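Local coordinates for Rpb7-binding protein seb1 (Schizosaccharomyces pombe 972h-, PDB 5MDT) that drives transcription termination by binding RNA polymerase II and nascent RNA, the deposited part being its CTD-interacting domain, at residues Ala45-Tyr50 / Leu63-Ser68; Glu35-Asn40 / Arg71-Gly76; Ala117-Ile122 / Ser145-Ala150; Glu101-Leu106 / Pro137-Ser142; Asp12-Ser17 / Gly23-Lys28. One frame throughout, in Å; residues are numbered along the deposited sequence.

Contact 1 of 5, residues Ala45-Tyr50 / Leu63-Ser68; sequences ASVYKY and LYILDS
Val47 and Ile65 carry most of this buried helix-to-helix contact, which shows how two antiparallel helices can pack through a few branched side chains. Val47 CG2 and Ile65 CG2 lie 4.1 Å apart, and the two side chains run past one another in opposite senses instead of meeting head on. The torsion of Val47 gives each methyl its own partner: at chi1 171°, CG1 stands anti to the backbone N while CG2 lies beside it, and the two methyls spread over separate residues. CG2 takes the Ile65 methyl, whereas Val47 CG1 reaches Leu66, 4.5 Å from its CB, at the loose limit of packing. The other branch of Ile65 works further along the helix. Its CD1 comes within 4.4 Å of Tyr50 CE2, arriving obliquely to the ring. One isoleucine therefore serves two successive turns of helix 40-53, while Val47 is met by adjacent residues of helix 59-79. The segment axes approach to 10.4 Å and run at 164° to each other, and side chains, not backbones, span the gap. Nothing polar crosses between the segments, in keeping with their place in the interior of this all-helical CTD-interacting domain; the centre of the contact lies about 4 Å from the centre of the chain. Helix 4-16 closes one side, with Phe7 against Val47 and Leu14 against both Tyr50 and Ile65. Helix 23-35 adds Ile26 and Leu29 to Ile65, and helix 92-113 meets Leu66 through Thr103.

Contact 2 of 5, residues Glu35-Asn40 / Arg71-Gly76; sequences ENVSEN and RSFQDG
With chi1 at 68°, Asn40 holds its amide between the backbone N and the carbonyl carbon, while Phe73, at -74°, has CG beside its own N and sends its ring across to the asparagine. What meets the ring is the aliphatic start of Asn40: CB sits 3.7 Å from Phe73 CZ and 4.1 Å from CE1. Val37 joins from the preceding turn, its CG2 4.2 Å from Phe73 CE1, and both neighbours approach the ring obliquely. The contact thus ties the link between two helices of the CTD-interacting domain, a short 3-10 turn at Val37 and Ser38 leading into helix 40-53, to the C-terminal half of helix 59-79. That link is braced by the asparagine amide folding back on it. Asn40 ND2 donates to Val37 O at 2.9 Å with an N-H...O angle of 154°, nearly in line with the carbonyl bond. Asn40 N, at 3.0 Å, uses the same oxygen, which is therefore gripped twice by one residue. The buried amide has further partners: ND2 also bonds Asp89 O, and OD1 accepts from Lys98 NZ, which probably polarises the amide. Met34, Val44 and Trp96 pack on Phe73 from three other helices.

Contact 3 of 5, residues Ala117-Ile122 / Ser145-Ala150; sequences AHLPKI and SKLKDA
Apolar packing comes first here, and Leu147 is its centre, set against Ile122 and Leu119. Both of its methyls lie against the same side of Ile122: Leu147 CD1 is 3.8 Å from Ile122 CG2, and Leu147 CD2 is 3.9 Å from Ile122 CB. Leucine and isoleucine lie roughly perpendicular to each other. Towards Leu119 the fit is slacker, with the CD2 atoms of Leu119 and Leu147 separated by 4.5 Å. The other methyl of Leu119, CD1, instead touches Ala150 CB at 4.1 Å, one turn further along. Helices 119-131 and 137-150 are consecutive and antiparallel, a helical hairpin, so this contact joins the start of the first to the end of the second, at the C-terminal edge of the all-helical domain. A second kind of contact sets side chain against backbone. Leu147 CD2 rests 4.1 Å from Leu119 O, and Leu147 CD1 lies 4.0 Å from Ile122 C. Polar bonding stays within each helix: Ile122 N donates to Leu119 O at 3.0 Å, so the carbonyl that Leu147 CD2 lies near also accepts a backbone hydrogen bond. Ile111 of helix 92-113 packs on both Leu147 and Ala150.

Contact 4 of 5, residues Glu101-Leu106 / Pro137-Ser142; sequences EITDSL and PEKLES
Lys139, in the first turn of helix 137-150, spans the gap to Thr103 and Asp104 almost single-handed. Its CG stands anti to the backbone N (chi1 -172°), which sends the chain outward, and bends at chi3 and chi4 bring the amine round toward the Ala100 and Glu101 carbonyls, the latter through water. The aliphatic part does much of the touching: Lys139 CE lies 3.5 Å from Asp104 OD1 and 4.2 Å from Thr103 CB. The charges meet only as a long salt bridge, 3.9 Å from Lys139 NZ to Asp104 OD1, and water fills in. One molecule accepts from Lys139 NZ at 3.0 Å and from Asp104 N, and gives a weak bond to Glu101 O. A second donates to Asp104 OD1 at 2.7 Å and to Lys139 O at 2.9 Å, so both ends of the lysine, amine and carbonyl, are linked through solvent to Asp104. NZ has a further weak bond to Ala100 O. One turn on, Ser142 OG folds back within its helix to Glu138 O, 3.0 Å away, reaching it from the face opposite Ser142 N. Behind this solvent-bridged seam, Thr103 and Leu140 both lean on Trp129 of helix 119-131 and on Phe135 of the following loop, while Leu66 of helix 59-79 covers Thr103 as well.

Contact 5 of 5, residues Asp12-Ser17 / Gly23-Lys28; sequences DSLEHS and GSKILK
The first two helices of the domain, 4-16 and 23-35, form an antiparallel hairpin, and Lys25 of the second lies against Leu14 and Ser13 near the end of the first. The lysine acts as a hydrocarbon chain here. It is extended up to its last torsion, with Lys25 CD 3.9 Å from Leu14 CD1, and the leucine and lysine side chains lie alongside, pointing opposite ways. Lys25 CE comes equally near, 3.9 Å, to Ser13 CB. Only at chi4, 69°, does the chain bend and turn NZ aside, so that methylenes and not the amine make the contact. The lysine sits near the connection of the hairpin, where helix 4-16 stops and the chain reverses through the six residues from Ser17 to Ser22. Ser17 secures that exit: its OG donates to Leu14 O at 2.7 Å, using an in-plane lone pair of that oxygen, while Ser17 N bonds the same oxygen at 3.1 Å. Leu14 thus contributes its side chain to the packing and its carbonyl to the helix end. Gly20 N in turn donates to Ser17 OG, and Ser22 OG bonds Lys25 N where the next helix begins. Ile10, a turn earlier on helix 4-16, also touches Lys25.

In the fold
Contact 1 lies near the middle of the domain, and three others touch it. Contact 5 is closest, its centre about 11 Å away, with Leu14 CD2 3.5 Å from Ile65 CD1. On another flank Leu66 CD2 lies 3.5 Å from Thr103 OG1, joining contact 1 to contact 4, and Leu63 CD1 reaches Ile122 CD1 of contact 3 at 3.6 Å. Contact 2 shares helix 59-79 with contact 1 and encloses it along the chain. Contacts 3 and 4 share helix 137-150 and alternate in sequence, their centres about 13 Å apart. Contacts 2 and 3 lie on opposite sides of the chain's centre, about 28 Å between centres, and do not touch.

Contact 1 of 5, residues Ala45-Tyr50 / Leu63-Ser68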
# COMPACT_ATOMS: atom_id res chain seq x y z
N ALA A 45 -6.45 7.62 -0.60
CA ALA A 45 -6.63 8.23 -1.93
C ALA A 45 -5.32 8.89 -2.42
O ALA A 45 -5.02 8.83 -3.61
CB ALA A 45 -7.79 9.26 -1.90
N SER A 46 -4.57 9.55 -1.53
CA SER A 46 -3.29 10.17 -1.93
C SER A 46 -2.25 9.10 -2.37
O SER A 46 -1.52 9.32 -3.33
CB SER A 46 -2.74 11.05 -0.81
OG SER A 46 -3.44 12.29 -0.77
N VAL A 47 -2.21 7.93 -1.69
CA VAL A 47 -1.30 6.85 -2.12
C VAL A 47 -1.74 6.35 -3.52
O VAL A 47 -0.90 6.10 -4.38
CB VAL A 47 -1.33 5.72 -1.08
CG1 VAL A 47 -0.57 4.49 -1.59
CG2 VAL A 47 -0.76 6.22 0.24
N TYR A 48 -3.06 6.18 -3.73
CA TYR A 48 -3.58 5.72 -5.01
C TYR A 48 -3.15 6.71 -6.12
O TYR A 48 -2.60 6.29 -7.13
CB TYR A 48 -5.12 5.60 -4.94
CG TYR A 48 -5.76 5.23 -6.27
CD1 TYR A 48 -5.82 3.91 -6.70
CD2 TYR A 48 -6.21 6.22 -7.14
CE1 TYR A 48 -6.41 3.57 -7.93
CE2 TYR A 48 -6.82 5.90 -8.35
CZ TYR A 48 -6.90 4.58 -8.75
OH TYR A 48 -7.49 4.30 -9.96
N LYS A 49 -3.35 8.02 -5.89
CA LYS A 49 -3.01 9.05 -6.91
C LYS A 49 -1.50 9.04 -7.20
O LYS A 49 -1.10 9.03 -8.37
CB LYS A 49 -3.46 10.44 -6.45
CG LYS A 49 -4.98 10.56 -6.56
CD LYS A 49 -5.50 11.88 -5.93
CE LYS A 49 -5.09 13.18 -6.60
NZ LYS A 49 -5.52 13.26 -8.00
N TYR A 50 -0.68 8.95 -6.15
CA TYR A 50 0.77 8.89 -6.35
C TYR A 50 1.15 7.65 -7.15
O TYR A 50 1.88 7.78 -8.14
CB TYR A 50 1.53 8.91 -5.00
CG TYR A 50 3.02 8.63 -5.19
CD1 TYR A 50 3.86 9.60 -5.74
CD2 TYR A 50 3.57 7.40 -4.85
CE1 TYR A 50 5.22 9.34 -5.95
CE2 TYR A 50 4.92 7.12 -5.09
CZ TYR A 50 5.74 8.10 -5.62
OH TYR A 50 7.06 7.87 -5.89
N LEU A 63 4.09 0.57 -3.75
CA LEU A 63 3.58 -0.65 -3.11
C LEU A 63 4.21 -0.85 -1.73
O LEU A 63 3.52 -1.32 -0.82
CB LEU A 63 3.80 -1.88 -3.98
CG LEU A 63 2.86 -1.94 -5.21
CD1 LEU A 63 3.23 -3.11 -6.09
CD2 LEU A 63 1.41 -2.06 -4.78
N TYR A 64 5.50 -0.45 -1.53
CA TYR A 64 6.09 -0.53 -0.19
C TYR A 64 5.39 0.47 0.76
O TYR A 64 5.22 0.19 1.95
CB TYR A 64 7.59 -0.21 -0.22
CG TYR A 64 8.43 -1.31 -0.85
CD1 TYR A 64 8.01 -2.64 -0.84
CD2 TYR A 64 9.69 -1.02 -1.38
CE1 TYR A 64 8.82 -3.66 -1.35
CE2 TYR A 64 10.50 -2.04 -1.90
CZ TYR A 64 10.06 -3.35 -1.89
OH TYR A 64 10.87 -4.35 -2.37
N ILE A 65 4.97 1.64 0.22
CA ILE A 65 4.23 2.61 1.06
C ILE A 65 2.88 1.99 1.46
O ILE A 65 2.52 2.01 2.63
CB ILE A 65 4.06 3.97 0.32
CG1 ILE A 65 5.41 4.68 0.19
CG2 ILE A 65 3.00 4.90 1.04
CD1 ILE A 65 5.38 5.75 -0.89
N LEU A 66 2.14 1.46 0.48
CA LEU A 66 0.85 0.80 0.69
C LEU A 66 1.01 -0.32 1.72
O LEU A 66 0.20 -0.41 2.63
CB LEU A 66 0.31 0.20 -0.63
CG LEU A 66 -0.96 -0.65 -0.52
CD1 LEU A 66 -2.17 0.19 -0.06
CD2 LEU A 66 -1.31 -1.30 -1.89
N ASP A 67 2.07 -1.14 1.59
CA ASP A 67 2.33 -2.24 2.50
C ASP A 67 2.45 -1.75 3.94
O ASP A 67 1.82 -2.30 4.84
CB ASP A 67 3.61 -2.97 2.08
CG ASP A 67 4.08 -3.96 3.14
OD1 ASP A 67 3.25 -4.81 3.56
OD2 ASP A 67 5.23 -3.81 3.64
N SER A 68 3.29 -0.73 4.14
CA SER A 68 3.54 -0.22 5.50
C SER A 68 2.27 0.38 6.10
O SER A 68 1.93 0.09 7.25
CB SER A 68 4.66 0.81 5.47
OG SER A 68 4.96 1.25 6.79

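Contact 2 of 5, residues Glu35-Asn40 / Arg71-Gly76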
# COMPACT_ATOMS: atom_id res chain seq x y z
N GLU A 35 -1.22 8.99 12.67
CA GLU A 35 -1.51 10.12 13.58
C GLU A 35 -2.81 10.84 13.18
O GLU A 35 -3.33 11.69 13.92
CB GLU A 35 -0.35 11.13 13.56
CG GLU A 35 0.94 10.64 14.23
CD GLU A 35 2.23 11.30 13.76
OE1 GLU A 35 2.16 12.27 12.98
OE2 GLU A 35 3.31 10.80 14.15
N ASN A 36 -3.35 10.50 12.00
CA ASN A 36 -4.53 11.16 11.45
C ASN A 36 -5.67 10.25 11.02
O ASN A 36 -6.40 10.59 10.09
CB ASN A 36 -4.06 12.11 10.34
CG ASN A 36 -3.19 13.22 10.87
OD1 ASN A 36 -1.98 13.18 10.71
ND2 ASN A 36 -3.81 14.25 11.43
N VAL A 37 -5.83 9.11 11.71
CA VAL A 37 -6.70 7.99 11.31
C VAL A 37 -8.11 8.41 10.87
O VAL A 37 -8.65 7.78 9.97
CB VAL A 37 -6.75 6.88 12.40
CG1 VAL A 37 -7.62 7.27 13.60
CG2 VAL A 37 -7.22 5.56 11.80
N SER A 38 -8.72 9.46 11.48
CA SER A 38 -10.07 9.86 11.04
C SER A 38 -10.09 10.33 9.59
O SER A 38 -11.15 10.31 8.96
CB SER A 38 -10.67 10.93 11.95
OG SER A 38 -9.88 12.11 11.94
N GLU A 39 -8.91 10.72 9.06
CA GLU A 39 -8.78 11.18 7.68
C GLU A 39 -8.22 10.10 6.77
O GLU A 39 -7.71 10.43 5.71
CB GLU A 39 -7.94 12.47 7.62
CG GLU A 39 -8.61 13.66 8.29
CD GLU A 39 -9.87 14.18 7.61
OE1 GLU A 39 -9.82 14.52 6.41
OE2 GLU A 39 -10.91 14.29 8.31
N ASN A 40 -8.35 8.81 7.15
CA ASN A 40 -7.77 7.71 6.36
C ASN A 40 -8.23 7.70 4.89
O ASN A 40 -7.44 7.31 4.04
CB ASN A 40 -7.99 6.35 7.03
CG ASN A 40 -9.43 5.90 7.07
OD1 ASN A 40 -9.98 5.42 6.07
ND2 ASN A 40 -10.04 5.98 8.25
N ARG A 71 -0.58 -2.53 6.83
CA ARG A 71 -0.22 -3.33 8.02
C ARG A 71 -0.29 -2.50 9.32
O ARG A 71 -0.66 -3.04 10.37
CB ARG A 71 1.12 -4.00 7.83
CG ARG A 71 1.05 -5.19 6.85
CD ARG A 71 2.30 -6.05 6.85
NE ARG A 71 3.45 -5.31 6.31
CZ ARG A 71 4.38 -4.71 7.04
NH1 ARG A 71 4.34 -4.78 8.37
NH2 ARG A 71 5.35 -4.02 6.46
N SER A 72 -0.01 -1.19 9.24
CA SER A 72 -0.11 -0.30 10.41
C SER A 72 -1.58 -0.05 10.79
O SER A 72 -1.89 -0.16 11.96
CB SER A 72 0.65 0.99 10.18
OG SER A 72 2.04 0.71 10.16
N PHE A 73 -2.49 0.13 9.80
CA PHE A 73 -3.93 0.24 10.10
C PHE A 73 -4.44 -1.08 10.68
O PHE A 73 -5.23 -1.06 11.62
CB PHE A 73 -4.74 0.57 8.84
CG PHE A 73 -4.66 1.98 8.30
CD1 PHE A 73 -4.72 3.08 9.15
CD2 PHE A 73 -4.68 2.22 6.92
CE1 PHE A 73 -4.71 4.39 8.64
CE2 PHE A 73 -4.70 3.53 6.42
CZ PHE A 73 -4.72 4.60 7.28
N GLN A 74 -4.00 -2.22 10.12
CA GLN A 74 -4.38 -3.55 10.61
C GLN A 74 -3.96 -3.71 12.08
O GLN A 74 -4.76 -4.16 12.91
CB GLN A 74 -3.74 -4.65 9.74
CG GLN A 74 -4.01 -6.06 10.27
CD GLN A 74 -3.25 -7.16 9.58
OE1 GLN A 74 -2.22 -6.95 8.93
NE2 GLN A 74 -3.72 -8.39 9.77
N ASP A 75 -2.72 -3.27 12.42
CA ASP A 75 -2.24 -3.35 13.82
C ASP A 75 -3.10 -2.53 14.76
O ASP A 75 -3.46 -3.01 15.85
CB ASP A 75 -0.76 -2.93 13.92
CG ASP A 75 0.21 -3.89 13.27
OD1 ASP A 75 -0.18 -5.05 13.00
OD2 ASP A 75 1.37 -3.48 13.02
N GLY A 76 -3.46 -1.32 14.33
CA GLY A 76 -4.32 -0.42 15.08
C GLY A 76 -5.70 -1.00 15.31
O GLY A 76 -6.26 -0.85 16.40

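Contact 3 of 5, residues Ala117-Ile122 / Ser145-Ala150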
# COMPACT_ATOMS: atom_id res chain seq x y z
N ALA A 117 12.21 -7.00 -13.07
CA ALA A 117 12.98 -7.25 -11.85
C ALA A 117 12.22 -6.89 -10.57
O ALA A 117 12.55 -7.38 -9.49
CB ALA A 117 14.29 -6.48 -11.90
N HIS A 118 11.22 -5.99 -10.67
CA HIS A 118 10.45 -5.58 -9.50
C HIS A 118 9.33 -6.56 -9.19
O HIS A 118 8.82 -6.56 -8.08
CB HIS A 118 9.86 -4.17 -9.71
CG HIS A 118 10.89 -3.08 -9.65
ND1 HIS A 118 10.54 -1.75 -9.81
CD2 HIS A 118 12.22 -3.15 -9.40
CE1 HIS A 118 11.66 -1.06 -9.66
NE2 HIS A 118 12.70 -1.86 -9.41
N LEU A 119 8.96 -7.40 -10.16
CA LEU A 119 7.81 -8.30 -10.00
C LEU A 119 8.01 -9.36 -8.89
O LEU A 119 7.13 -9.49 -8.05
CB LEU A 119 7.37 -8.90 -11.34
CG LEU A 119 7.00 -7.85 -12.41
CD1 LEU A 119 6.59 -8.52 -13.72
CD2 LEU A 119 5.96 -6.82 -11.89
N PRO A 120 9.19 -9.98 -8.74
CA PRO A 120 9.36 -10.93 -7.63
C PRO A 120 9.27 -10.23 -6.27
O PRO A 120 8.95 -10.89 -5.27
CB PRO A 120 10.76 -11.50 -7.82
CG PRO A 120 11.22 -11.09 -9.14
CD PRO A 120 10.37 -9.97 -9.64
N LYS A 121 9.58 -8.93 -6.21
CA LYS A 121 9.51 -8.14 -4.96
C LYS A 121 8.04 -7.99 -4.50
O LYS A 121 7.78 -7.90 -3.29
CB LYS A 121 10.21 -6.77 -5.12
CG LYS A 121 11.71 -6.86 -5.50
CD LYS A 121 12.56 -7.44 -4.38
CE LYS A 121 14.01 -7.66 -4.75
NZ LYS A 121 14.65 -8.62 -3.81
N ILE A 122 7.09 -8.00 -5.45
CA ILE A 122 5.66 -7.90 -5.13
C ILE A 122 5.18 -9.27 -4.62
O ILE A 122 4.38 -9.32 -3.69
CB ILE A 122 4.85 -7.38 -6.33
CG1 ILE A 122 5.50 -6.08 -6.88
CG2 ILE A 122 3.37 -7.10 -5.92
CD1 ILE A 122 4.88 -5.55 -8.25
N SER A 145 -1.26 -15.34 -8.78
CA SER A 145 -1.53 -15.87 -10.12
C SER A 145 -1.17 -14.85 -11.20
O SER A 145 -0.48 -15.20 -12.16
CB SER A 145 -3.00 -16.27 -10.24
OG SER A 145 -3.36 -16.61 -11.57
N LYS A 146 -1.59 -13.58 -11.02
CA LYS A 146 -1.32 -12.47 -11.93
C LYS A 146 0.17 -12.16 -12.04
O LYS A 146 0.66 -11.96 -13.15
CB LYS A 146 -2.13 -11.22 -11.52
CG LYS A 146 -3.61 -11.32 -11.89
CD LYS A 146 -4.40 -10.13 -11.36
CE LYS A 146 -5.86 -10.17 -11.77
NZ LYS A 146 -6.63 -11.20 -11.03
N LEU A 147 0.90 -12.16 -10.90
CA LEU A 147 2.34 -11.93 -10.90
C LEU A 147 3.10 -13.05 -11.62
O LEU A 147 3.94 -12.76 -12.48
CB LEU A 147 2.87 -11.71 -9.46
CG LEU A 147 2.40 -10.41 -8.80
CD1 LEU A 147 2.49 -10.51 -7.28
CD2 LEU A 147 3.20 -9.23 -9.30
N LYS A 148 2.75 -14.32 -11.32
CA LYS A 148 3.37 -15.51 -11.92
C LYS A 148 3.18 -15.50 -13.44
O LYS A 148 4.14 -15.74 -14.17
CB LYS A 148 2.81 -16.79 -11.29
CG LYS A 148 3.15 -16.98 -9.80
CD LYS A 148 4.56 -17.51 -9.54
CE LYS A 148 4.73 -17.91 -8.10
NZ LYS A 148 6.14 -18.26 -7.78
N ASP A 149 1.96 -15.15 -13.90
CA ASP A 149 1.61 -15.01 -15.32
C ASP A 149 2.46 -13.92 -15.98
O ASP A 149 2.99 -14.13 -17.06
CB ASP A 149 0.12 -14.64 -15.48
CG ASP A 149 -0.88 -15.75 -15.24
OD1 ASP A 149 -0.46 -16.88 -14.91
OD2 ASP A 149 -2.10 -15.48 -15.33
N ALA A 150 2.63 -12.78 -15.30
CA ALA A 150 3.40 -11.65 -15.82
C ALA A 150 4.90 -11.93 -15.98
O ALA A 150 5.53 -11.35 -16.87
CB ALA A 150 3.19 -10.44 -14.96

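Contact 4 of 5, residues Glu101-Leu106 / Pro137-Ser142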
# COMPACT_ATOMS: atom_id res chain seq x y z
N GLU A 101 -9.03 -2.14 -0.70
CA GLU A 101 -9.84 -1.80 -1.88
C GLU A 101 -9.02 -1.32 -3.07
O GLU A 101 -9.42 -1.55 -4.21
CB GLU A 101 -10.95 -0.78 -1.54
CG GLU A 101 -12.04 -1.32 -0.62
CD GLU A 101 -13.27 -1.89 -1.29
OE1 GLU A 101 -13.13 -2.81 -2.13
OE2 GLU A 101 -14.38 -1.42 -0.96
N ILE A 102 -7.89 -0.64 -2.82
CA ILE A 102 -7.03 -0.15 -3.92
C ILE A 102 -5.87 -1.12 -4.25
O ILE A 102 -5.15 -0.88 -5.22
CB ILE A 102 -6.48 1.29 -3.66
CG1 ILE A 102 -5.46 1.31 -2.49
CG2 ILE A 102 -7.64 2.31 -3.46
CD1 ILE A 102 -4.55 2.60 -2.39
N THR A 103 -5.63 -2.16 -3.43
CA THR A 103 -4.48 -3.05 -3.62
C THR A 103 -4.47 -3.73 -5.00
O THR A 103 -3.42 -3.69 -5.65
CB THR A 103 -4.35 -4.04 -2.46
OG1 THR A 103 -4.09 -3.28 -1.29
CG2 THR A 103 -3.22 -5.06 -2.65
N ASP A 104 -5.59 -4.34 -5.43
CA ASP A 104 -5.63 -5.02 -6.73
C ASP A 104 -5.21 -4.08 -7.86
O ASP A 104 -4.36 -4.46 -8.68
CB ASP A 104 -7.01 -5.63 -7.03
CG ASP A 104 -7.35 -6.90 -6.27
OD1 ASP A 104 -6.52 -7.34 -5.43
OD2 ASP A 104 -8.45 -7.46 -6.51
N SER A 105 -5.76 -2.84 -7.88
CA SER A 105 -5.46 -1.82 -8.91
C SER A 105 -4.00 -1.46 -8.92
O SER A 105 -3.41 -1.36 -10.01
CB SER A 105 -6.27 -0.53 -8.67
OG SER A 105 -7.65 -0.79 -8.79
N LEU A 106 -3.39 -1.22 -7.73
CA LEU A 106 -1.99 -0.85 -7.68
C LEU A 106 -1.08 -2.01 -8.10
O LEU A 106 -0.08 -1.76 -8.78
CB LEU A 106 -1.59 -0.25 -6.33
CG LEU A 106 -2.41 1.01 -5.89
CD1 LEU A 106 -1.70 1.72 -4.75
CD2 LEU A 106 -2.67 1.98 -7.07
N PRO A 137 -7.16 -15.15 1.88
CA PRO A 137 -6.37 -15.98 0.94
C PRO A 137 -6.79 -15.90 -0.53
O PRO A 137 -5.93 -16.02 -1.40
CB PRO A 137 -6.52 -17.40 1.50
CG PRO A 137 -6.84 -17.21 2.93
CD PRO A 137 -7.68 -15.97 2.99
N GLU A 138 -8.11 -15.70 -0.80
CA GLU A 138 -8.68 -15.58 -2.15
C GLU A 138 -8.09 -14.38 -2.89
O GLU A 138 -7.81 -14.47 -4.08
CB GLU A 138 -10.21 -15.45 -2.09
CG GLU A 138 -10.91 -16.67 -1.51
CD GLU A 138 -12.41 -16.76 -1.75
OE1 GLU A 138 -13.08 -15.70 -1.79
OE2 GLU A 138 -12.91 -17.90 -1.87
N LYS A 139 -7.88 -13.26 -2.17
CA LYS A 139 -7.27 -12.05 -2.72
C LYS A 139 -5.81 -12.33 -3.06
O LYS A 139 -5.36 -11.98 -4.15
CB LYS A 139 -7.39 -10.87 -1.75
CG LYS A 139 -6.95 -9.55 -2.37
CD LYS A 139 -6.86 -8.44 -1.35
CE LYS A 139 -7.17 -7.10 -1.96
NZ LYS A 139 -8.63 -6.94 -2.23
N LEU A 140 -5.08 -12.98 -2.13
CA LEU A 140 -3.67 -13.31 -2.28
C LEU A 140 -3.40 -14.28 -3.42
O LEU A 140 -2.38 -14.14 -4.09
CB LEU A 140 -3.06 -13.80 -0.96
CG LEU A 140 -3.07 -12.79 0.20
CD1 LEU A 140 -2.80 -13.48 1.51
CD2 LEU A 140 -2.08 -11.65 -0.04
N GLU A 141 -4.31 -15.26 -3.63
CA GLU A 141 -4.21 -16.25 -4.72
C GLU A 141 -4.31 -15.52 -6.06
O GLU A 141 -3.48 -15.76 -6.94
CB GLU A 141 -5.30 -17.34 -4.58
CG GLU A 141 -5.20 -18.46 -5.61
CD GLU A 141 -6.44 -19.30 -5.84
OE1 GLU A 141 -6.53 -19.93 -6.92
OE2 GLU A 141 -7.33 -19.33 -4.96
N SER A 142 -5.29 -14.59 -6.20
CA SER A 142 -5.50 -13.78 -7.40
C SER A 142 -4.24 -12.98 -7.74
O SER A 142 -3.78 -13.05 -8.88
CB SER A 142 -6.68 -12.83 -7.22
OG SER A 142 -7.88 -13.50 -6.89
O HOH W 1 -8.35 -4.70 -4.20
O HOH W 2 -6.68 -10.02 -5.84

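Contact 5 of 5, residues Asp12-Ser17 / Gly23-Lys28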
# COMPACT_ATOMS: atom_id res chain seq x y z
N ASP A 12 5.39 14.00 -3.26
CA ASP A 12 5.94 14.87 -4.32
C ASP A 12 7.45 14.74 -4.42
O ASP A 12 7.97 14.60 -5.52
CB ASP A 12 5.58 16.34 -4.07
CG ASP A 12 4.14 16.68 -4.41
OD1 ASP A 12 3.49 15.89 -5.14
OD2 ASP A 12 3.68 17.75 -3.97
N SER A 13 8.16 14.78 -3.26
CA SER A 13 9.63 14.63 -3.24
C SER A 13 10.03 13.24 -3.76
O SER A 13 10.95 13.13 -4.56
CB SER A 13 10.17 14.82 -1.82
OG SER A 13 9.96 16.15 -1.37
N LEU A 14 9.31 12.19 -3.33
CA LEU A 14 9.60 10.81 -3.76
C LEU A 14 9.43 10.64 -5.27
O LEU A 14 10.21 9.94 -5.91
CB LEU A 14 8.72 9.82 -2.99
CG LEU A 14 9.11 8.35 -3.08
CD1 LEU A 14 10.47 8.07 -2.38
CD2 LEU A 14 8.03 7.50 -2.43
N GLU A 15 8.43 11.32 -5.83
CA GLU A 15 8.17 11.28 -7.27
C GLU A 15 9.39 11.76 -8.08
O GLU A 15 9.67 11.19 -9.13
CB GLU A 15 6.96 12.17 -7.61
CG GLU A 15 6.32 11.79 -8.92
CD GLU A 15 5.11 12.62 -9.29
OE1 GLU A 15 4.54 13.29 -8.39
OE2 GLU A 15 4.74 12.63 -10.48
N HIS A 16 10.12 12.76 -7.56
CA HIS A 16 11.30 13.32 -8.23
C HIS A 16 12.63 12.61 -7.91
O HIS A 16 13.64 12.91 -8.55
CB HIS A 16 11.40 14.83 -7.96
CG HIS A 16 10.20 15.57 -8.46
ND1 HIS A 16 9.18 15.97 -7.61
CD2 HIS A 16 9.85 15.89 -9.73
CE1 HIS A 16 8.27 16.54 -8.37
NE2 HIS A 16 8.62 16.51 -9.66
N SER A 17 12.63 11.64 -6.97
CA SER A 17 13.81 10.86 -6.60
C SER A 17 14.24 9.92 -7.75
O SER A 17 13.46 9.70 -8.69
CB SER A 17 13.53 10.05 -5.33
OG SER A 17 12.72 8.92 -5.59
N GLY A 23 13.36 4.24 2.73
CA GLY A 23 12.95 3.71 4.04
C GLY A 23 12.50 4.81 4.98
O GLY A 23 11.46 4.70 5.64
N SER A 24 13.25 5.93 5.01
CA SER A 24 12.88 7.06 5.90
C SER A 24 11.54 7.68 5.51
O SER A 24 10.72 7.94 6.40
CB SER A 24 13.97 8.13 5.93
OG SER A 24 14.26 8.61 4.63
N LYS A 25 11.29 7.87 4.20
CA LYS A 25 10.00 8.43 3.77
C LYS A 25 8.85 7.47 4.08
O LYS A 25 7.78 7.91 4.49
CB LYS A 25 10.03 8.88 2.30
CG LYS A 25 10.87 10.14 2.08
CD LYS A 25 10.92 10.55 0.60
CE LYS A 25 11.55 11.90 0.36
NZ LYS A 25 13.02 11.91 0.63
N ILE A 26 9.08 6.14 3.89
CA ILE A 26 8.04 5.14 4.20
C ILE A 26 7.67 5.27 5.70
O ILE A 26 6.47 5.35 6.02
CB ILE A 26 8.50 3.72 3.82
CG1 ILE A 26 8.59 3.57 2.28
CG2 ILE A 26 7.62 2.62 4.44
CD1 ILE A 26 9.47 2.35 1.90
N LEU A 27 8.67 5.37 6.57
CA LEU A 27 8.35 5.53 7.98
C LEU A 27 7.63 6.83 8.27
O LEU A 27 6.68 6.81 9.06
CB LEU A 27 9.61 5.42 8.86
CG LEU A 27 10.31 4.05 8.82
CD1 LEU A 27 11.66 4.09 9.50
CD2 LEU A 27 9.41 2.94 9.36
N LYS A 28 8.06 7.96 7.67
CA LYS A 28 7.39 9.26 7.93
C LYS A 28 5.92 9.23 7.45
O LYS A 28 5.01 9.69 8.15
CB LYS A 28 8.12 10.42 7.21
CG LYS A 28 9.53 10.73 7.73
CD LYS A 28 10.01 12.11 7.27
CE LYS A 28 10.48 12.17 5.83
NZ LYS A 28 10.57 13.57 5.34